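Local coordinates for type IV pilus assembly protein PilC (Thermus thermophilus, PDB 2WHN) that probably acts as an essential inner-membrane component of the type IV pilus machine, controlling pilus assembly and disassembly, and is represented here by its N-terminal domain, at residues E44-K47 with F48-L52; F65-A68 with L69-H72. All coordinates share one frame; numbering follows the deposited sequence.

Contact 1: E44-K47 with F48-L52; sequences ENRK and FREIL
Arg49 lays its guanidinium over the backbone of Arg46, with Arg46 CA 3.5 Å above the plane and displaced toward the rim of the group. The two residues belong to the first turn of helix 46-60, where Asn45 holds the N-cap position and Arg49 reaches back toward the start. Bends at chi2 and chi3 fold the Arg49 chain backward, bringing NH1 to the backbone oxygen of Glu44 at 3.2 Å. That oxygen sits at the guanidinium edge, but an N-H...O angle of 126° marks the bond as weak; the stronger partner of NH1 is the carbonyl oxygen of Thr43. One arginine thus ties the chain leading into the helix to its first turn.

Within the helix itself the i to i+4 backbone bonds begin at Asn45: Arg49 N donates to Asn45 O at 2.8 Å and Glu50 N to Arg46 O at 3.0 Å.

On the outer surface Arg46 and Glu50, one turn apart, run side by side and point the same way. Their salt bridge is a single bond, Arg46 NH1 to Glu50 OE2 at 3.2 Å, weak as a hydrogen bond; with the planes 82° apart the pairing is not two-pronged. Arg46 NE forms its own salt bridge with Glu7. Phe48 points away from this charged pair, into the protein, where its ring meets Phe18 of helix 12-28 edge-to-face. Leu52, one turn further on, places CD1 over the centre of one ring face, 4.1 Å above the plane of Phe48.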
ATOM      1  N   GLU A  44      -2.971  -1.732 -11.405  1.00 28.06           N
ATOM      2  CA  GLU A  44      -3.490  -2.579 -12.480  1.00 28.90           C
ATOM      3  C   GLU A  44      -4.662  -3.449 -12.032  1.00 28.69           C
ATOM      4  O   GLU A  44      -5.636  -3.615 -12.764  1.00 28.24           O
ATOM      5  CB  GLU A  44      -2.379  -3.460 -13.060  1.00 28.89           C
ATOM      6  CG  GLU A  44      -2.570  -3.795 -14.530  1.00 31.66           C
ATOM      7  CD  GLU A  44      -2.237  -5.241 -14.857  1.00 34.27           C
ATOM      8  OE1 GLU A  44      -1.366  -5.823 -14.175  1.00 33.83           O
ATOM      9  OE2 GLU A  44      -2.845  -5.793 -15.802  1.00 35.25           O
ATOM     10  N   ASN A  45      -4.540  -4.037 -10.846  1.00 28.90           N
ATOM     11  CA  ASN A  45      -5.584  -4.903 -10.307  1.00 29.64           C
ATOM     12  C   ASN A  45      -6.800  -4.109  -9.829  1.00 30.26           C
ATOM     13  O   ASN A  45      -6.685  -3.255  -8.954  1.00 29.71           O
ATOM     14  CB  ASN A  45      -5.026  -5.752  -9.163  1.00 29.13           C
ATOM     15  CG  ASN A  45      -6.057  -6.699  -8.582  1.00 29.81           C
ATOM     16  OD1 ASN A  45      -6.230  -7.817  -9.069  1.00 32.17           O
ATOM     17  ND2 ASN A  45      -6.735  -6.265  -7.526  1.00 27.23           N
ATOM     18  N   ARG A  46      -7.966  -4.409 -10.394  1.00 31.85           N
ATOM     19  CA  ARG A  46      -9.173  -3.622 -10.135  1.00 33.03           C
ATOM     20  C   ARG A  46      -9.563  -3.624  -8.665  1.00 33.64           C
ATOM     21  O   ARG A  46     -10.048  -2.618  -8.139  1.00 33.40           O
ATOM     22  CB  ARG A  46     -10.348  -4.138 -10.969  1.00 33.34           C
ATOM     23  CG  ARG A  46     -11.615  -3.310 -10.806  1.00 34.43           C
ATOM     24  CD  ARG A  46     -12.851  -4.081 -11.240  1.00 38.05           C
ATOM     25  NE  ARG A  46     -13.365  -4.944 -10.178  1.00 39.84           N
ATOM     26  CZ  ARG A  46     -14.161  -4.529  -9.196  1.00 40.20           C
ATOM     27  NH1 ARG A  46     -14.535  -3.259  -9.131  1.00 41.50           N
ATOM     28  NH2 ARG A  46     -14.582  -5.385  -8.277  1.00 39.12           N
ATOM     29  N   LYS A  47      -9.426  -4.782  -8.028  1.00 33.67           N
ATOM     30  CA  LYS A  47      -9.768  -4.925  -6.623  1.00 34.28           C
ATOM     31  C   LYS A  47      -8.792  -4.165  -5.728  1.00 33.90           C
ATOM     32  O   LYS A  47      -9.191  -3.566  -4.724  1.00 33.62           O
ATOM     33  CB  LYS A  47      -9.814  -6.402  -6.230  1.00 34.87           C
ATOM     34  CG  LYS A  47     -10.562  -6.667  -4.935  1.00 37.47           C
ATOM     35  CD  LYS A  47     -11.441  -7.910  -5.051  1.00 39.48           C
ATOM     36  CE  LYS A  47     -12.505  -7.931  -3.964  1.00 41.74           C
ATOM     37  NZ  LYS A  47     -13.486  -9.042  -4.173  1.00 42.89           N
ATOM     38  N   PHE A  48      -7.516  -4.171  -6.101  1.00 33.52           N
ATOM     39  CA  PHE A  48      -6.527  -3.379  -5.381  1.00 33.58           C
ATOM     40  C   PHE A  48      -6.778  -1.890  -5.582  1.00 33.88           C
ATOM     41  O   PHE A  48      -6.634  -1.102  -4.647  1.00 34.00           O
ATOM     42  CB  PHE A  48      -5.105  -3.742  -5.806  1.00 33.23           C
ATOM     43  CG  PHE A  48      -4.060  -3.401  -4.775  1.00 31.92           C
ATOM     44  CD1 PHE A  48      -4.414  -3.209  -3.447  1.00 29.67           C
ATOM     45  CD2 PHE A  48      -2.725  -3.320  -5.124  1.00 27.92           C
ATOM     46  CE1 PHE A  48      -3.453  -2.902  -2.493  1.00 31.11           C
ATOM     47  CE2 PHE A  48      -1.756  -3.042  -4.170  1.00 29.65           C
ATOM     48  CZ  PHE A  48      -2.119  -2.828  -2.858  1.00 29.10           C
ATOM     49  N   ARG A  49      -7.193  -1.521  -6.793  1.00 34.31           N
ATOM     50  CA  ARG A  49      -7.556  -0.140  -7.101  1.00 34.55           C
ATOM     51  C   ARG A  49      -8.700   0.331  -6.212  1.00 34.69           C
ATOM     52  O   ARG A  49      -8.674   1.445  -5.690  1.00 34.82           O
ATOM     53  CB  ARG A  49      -7.961   0.004  -8.571  1.00 35.02           C
ATOM     54  CG  ARG A  49      -6.823   0.369  -9.503  1.00 36.77           C
ATOM     55  CD  ARG A  49      -7.278   1.329 -10.593  1.00 37.13           C
ATOM     56  NE  ARG A  49      -8.442   0.829 -11.322  1.00 38.19           N
ATOM     57  CZ  ARG A  49      -8.448  -0.276 -12.063  1.00 38.09           C
ATOM     58  NH1 ARG A  49      -7.354  -1.019 -12.170  1.00 36.54           N
ATOM     59  NH2 ARG A  49      -9.556  -0.643 -12.692  1.00 37.62           N
ATOM     60  N   GLU A  50      -9.723  -0.507  -6.075  1.00 34.21           N
ATOM     61  CA  GLU A  50     -10.846  -0.184  -5.211  1.00 34.81           C
ATOM     62  C   GLU A  50     -10.380  -0.061  -3.764  1.00 34.31           C
ATOM     63  O   GLU A  50     -10.807   0.834  -3.040  1.00 33.52           O
ATOM     64  CB  GLU A  50     -11.945  -1.241  -5.338  1.00 34.85           C
ATOM     65  CG  GLU A  50     -12.708  -1.177  -6.652  1.00 37.65           C
ATOM     66  CD  GLU A  50     -14.005  -0.404  -6.530  1.00 42.94           C
ATOM     67  OE1 GLU A  50     -14.138   0.380  -5.565  1.00 46.04           O
ATOM     68  OE2 GLU A  50     -14.906  -0.600  -7.378  1.00 45.71           O
ATOM     69  N   ILE A  51      -9.473  -0.947  -3.365  1.00 34.35           N
ATOM     70  CA  ILE A  51      -8.895  -0.914  -2.027  1.00 34.35           C
ATOM     71  C   ILE A  51      -8.184   0.411  -1.785  1.00 34.35           C
ATOM     72  O   ILE A  51      -8.329   1.029  -0.729  1.00 34.00           O
ATOM     73  CB  ILE A  51      -7.864  -2.044  -1.839  1.00 34.72           C
ATOM     74  CG1 ILE A  51      -8.545  -3.415  -1.902  1.00 35.78           C
ATOM     75  CG2 ILE A  51      -7.116  -1.869  -0.533  1.00 33.61           C
ATOM     76  CD1 ILE A  51      -9.341  -3.748  -0.674  1.00 36.95           C
ATOM     77  N   LEU A  52      -7.376   0.818  -2.756  1.00 34.50           N
ATOM     78  CA  LEU A  52      -6.518   1.983  -2.589  1.00 34.70           C
ATOM     79  C   LEU A  52      -7.315   3.280  -2.627  1.00 34.85           C
ATOM     80  O   LEU A  52      -6.978   4.237  -1.934  1.00 35.53           O
ATOM     81  CB  LEU A  52      -5.413   1.996  -3.642  1.00 33.75           C
ATOM     82  CG  LEU A  52      -4.426   0.833  -3.520  1.00 32.49           C
ATOM     83  CD1 LEU A  52      -3.429   0.858  -4.665  1.00 30.34           C
ATOM     84  CD2 LEU A  52      -3.712   0.878  -2.167  1.00 30.87           C
TER

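Contact 2: F65-A68 with L69-H72; sequences FSEA and LSKH
Leu69 packs back onto Phe65, one turn earlier in the short helix 65-70, in an i to i+4 CH-pi contact. Its CB lies 3.6 Å from Ser66 O, and CG, set anti to its own carbonyl carbon (chi1 -54°), comes close to Phe65 O and overlies the ring of that phenylalanine. The two methyls then divide the aromatic surface: CD1 stands over the centre of the face, 4.1 Å from the centroid and 11° off the normal, while CD2 approaches the rim, 3.4 Å from Phe65 CE1. A backbone bond from Leu69 N to Phe65 O holds both residues in this relation.

The C-terminal end is tied differently. Ser70 OG donates to Glu67 O at 2.8 Å, a side-chain bond back to the preceding turn. Ala68 O accepts a bond from a water at 2.9 Å; the same water is hydrogen-bonded to His72 NE2 at 3.0 Å and lies in the imidazole plane, bridging the last turn to the residue that leaves it.

Between two longer helices the short one is wedged: Phe65 and Leu69 both meet Val83 of helix 77-89, while Ala68 rests on Val55 and Asp58 of helix 46-60.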
ATOM      1  N   PHE A  65      -2.948   6.498   8.333  1.00 27.10           N
ATOM      2  CA  PHE A  65      -2.599   5.659   7.188  1.00 27.03           C
ATOM      3  C   PHE A  65      -2.605   4.183   7.581  1.00 26.81           C
ATOM      4  O   PHE A  65      -3.184   3.343   6.883  1.00 26.88           O
ATOM      5  CB  PHE A  65      -1.226   6.065   6.630  1.00 25.84           C
ATOM      6  CG  PHE A  65      -0.828   5.328   5.380  1.00 26.27           C
ATOM      7  CD1 PHE A  65      -1.773   4.974   4.430  1.00 25.59           C
ATOM      8  CD2 PHE A  65       0.506   5.036   5.133  1.00 26.34           C
ATOM      9  CE1 PHE A  65      -1.399   4.316   3.266  1.00 26.71           C
ATOM     10  CE2 PHE A  65       0.889   4.377   3.976  1.00 26.37           C
ATOM     11  CZ  PHE A  65      -0.064   4.013   3.042  1.00 25.34           C
ATOM     12  N   SER A  66      -1.988   3.878   8.718  1.00 26.31           N
ATOM     13  CA  SER A  66      -1.921   2.506   9.210  1.00 26.91           C
ATOM     14  C   SER A  66      -3.296   1.906   9.482  1.00 27.09           C
ATOM     15  O   SER A  66      -3.525   0.730   9.202  1.00 27.97           O
ATOM     16  CB  SER A  66      -1.054   2.425  10.465  1.00 26.78           C
ATOM     17  OG  SER A  66      -1.543   3.297  11.459  1.00 27.49           O
ATOM     18  N   GLU A  67      -4.215   2.704  10.020  1.00 27.49           N
ATOM     19  CA  GLU A  67      -5.572   2.215  10.256  1.00 27.50           C
ATOM     20  C   GLU A  67      -6.335   2.018   8.946  1.00 27.88           C
ATOM     21  O   GLU A  67      -7.095   1.062   8.802  1.00 27.11           O
ATOM     22  CB  GLU A  67      -6.362   3.131  11.199  1.00 27.87           C
ATOM     23  CG  GLU A  67      -7.834   2.721  11.324  1.00 29.22           C
ATOM     24  CD  GLU A  67      -8.570   3.430  12.448  1.00 31.41           C
ATOM     25  OE1 GLU A  67      -8.165   4.550  12.820  1.00 31.31           O
ATOM     26  OE2 GLU A  67      -9.576   2.874  12.945  1.00 33.37           O
ATOM     27  N   ALA A  68      -6.125   2.914   7.987  1.00 28.03           N
ATOM     28  CA  ALA A  68      -6.718   2.740   6.664  1.00 28.80           C
ATOM     29  C   ALA A  68      -6.263   1.426   6.022  1.00 29.01           C
ATOM     30  O   ALA A  68      -7.076   0.684   5.470  1.00 29.15           O
ATOM     31  CB  ALA A  68      -6.391   3.923   5.765  1.00 28.77           C
ATOM     32  N   LEU A  69      -4.973   1.124   6.136  1.00 29.64           N
ATOM     33  CA  LEU A  69      -4.432  -0.146   5.652  1.00 30.01           C
ATOM     34  C   LEU A  69      -5.024  -1.338   6.398  1.00 30.54           C
ATOM     35  O   LEU A  69      -5.295  -2.385   5.804  1.00 30.37           O
ATOM     36  CB  LEU A  69      -2.909  -0.174   5.786  1.00 30.41           C
ATOM     37  CG  LEU A  69      -2.116   0.966   5.142  1.00 30.45           C
ATOM     38  CD1 LEU A  69      -0.626   0.782   5.389  1.00 30.03           C
ATOM     39  CD2 LEU A  69      -2.410   1.061   3.655  1.00 29.10           C
ATOM     40  N   SER A  70      -5.163  -1.201   7.713  1.00 30.72           N
ATOM     41  CA  SER A  70      -5.512  -2.337   8.558  1.00 30.76           C
ATOM     42  C   SER A  70      -6.903  -2.860   8.222  1.00 31.06           C
ATOM     43  O   SER A  70      -7.294  -3.938   8.672  1.00 30.66           O
ATOM     44  CB  SER A  70      -5.431  -1.962  10.038  1.00 30.63           C
ATOM     45  OG  SER A  70      -6.509  -1.122  10.402  1.00 30.99           O
ATOM     46  N   LYS A  71      -7.631  -2.108   7.404  1.00 30.99           N
ATOM     47  CA  LYS A  71      -8.967  -2.505   6.978  1.00 31.37           C
ATOM     48  C   LYS A  71      -8.927  -3.583   5.901  1.00 31.74           C
ATOM     49  O   LYS A  71      -9.961  -4.141   5.538  1.00 31.92           O
ATOM     50  CB  LYS A  71      -9.741  -1.298   6.451  1.00 31.57           C
ATOM     51  CG  LYS A  71     -10.315  -0.403   7.529  1.00 31.49           C
ATOM     52  CD  LYS A  71     -10.995   0.808   6.916  1.00 33.70           C
ATOM     53  CE  LYS A  71     -11.857   1.534   7.932  1.00 35.39           C
ATOM     54  NZ  LYS A  71     -12.663   2.610   7.291  1.00 36.85           N
ATOM     55  N   HIS A  72      -7.740  -3.854   5.368  1.00 31.91           N
ATOM     56  CA  HIS A  72      -7.623  -4.669   4.164  1.00 31.98           C
ATOM     57  C   HIS A  72      -6.615  -5.805   4.320  1.00 31.91           C
ATOM     58  O   HIS A  72      -5.463  -5.583   4.698  1.00 31.15           O
ATOM     59  CB  HIS A  72      -7.275  -3.792   2.961  1.00 31.55           C
ATOM     60  CG  HIS A  72      -8.230  -2.657   2.749  1.00 31.82           C
ATOM     61  ND1 HIS A  72      -9.433  -2.810   2.093  1.00 30.11           N
ATOM     62  CD2 HIS A  72      -8.164  -1.354   3.116  1.00 30.81           C
ATOM     63  CE1 HIS A  72     -10.067  -1.651   2.066  1.00 31.64           C
ATOM     64  NE2 HIS A  72      -9.321  -0.752   2.683  1.00 32.92           N
TER
HETATM   65  O   HOH W   1      -9.243   1.880   4.014  1.00 31.74           O

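In the fold
Contacts 1 and 2 lie in series on consecutive helices, 46-60 and 65-70, with their centres about 15 Å apart. They meet directly where Ile51, in the second turn of the first helix, packs against His72, just beyond the end of the other; Ile51 CD1 lies 2.9 Å from His72 ND1, shorter than normal van der Waals contact, so the exact placing of these two side chains is doubtful. Further along helix 46-60, Asp58 forms a salt bridge with Lys71 of contact 2, a polar link between helix 46-60 and the turn that follows helix 65-70. Contact 1 is largely at the surface, whereas contact 2 is partly buried. Both belong to the all-helical GspF-type domain of PilC.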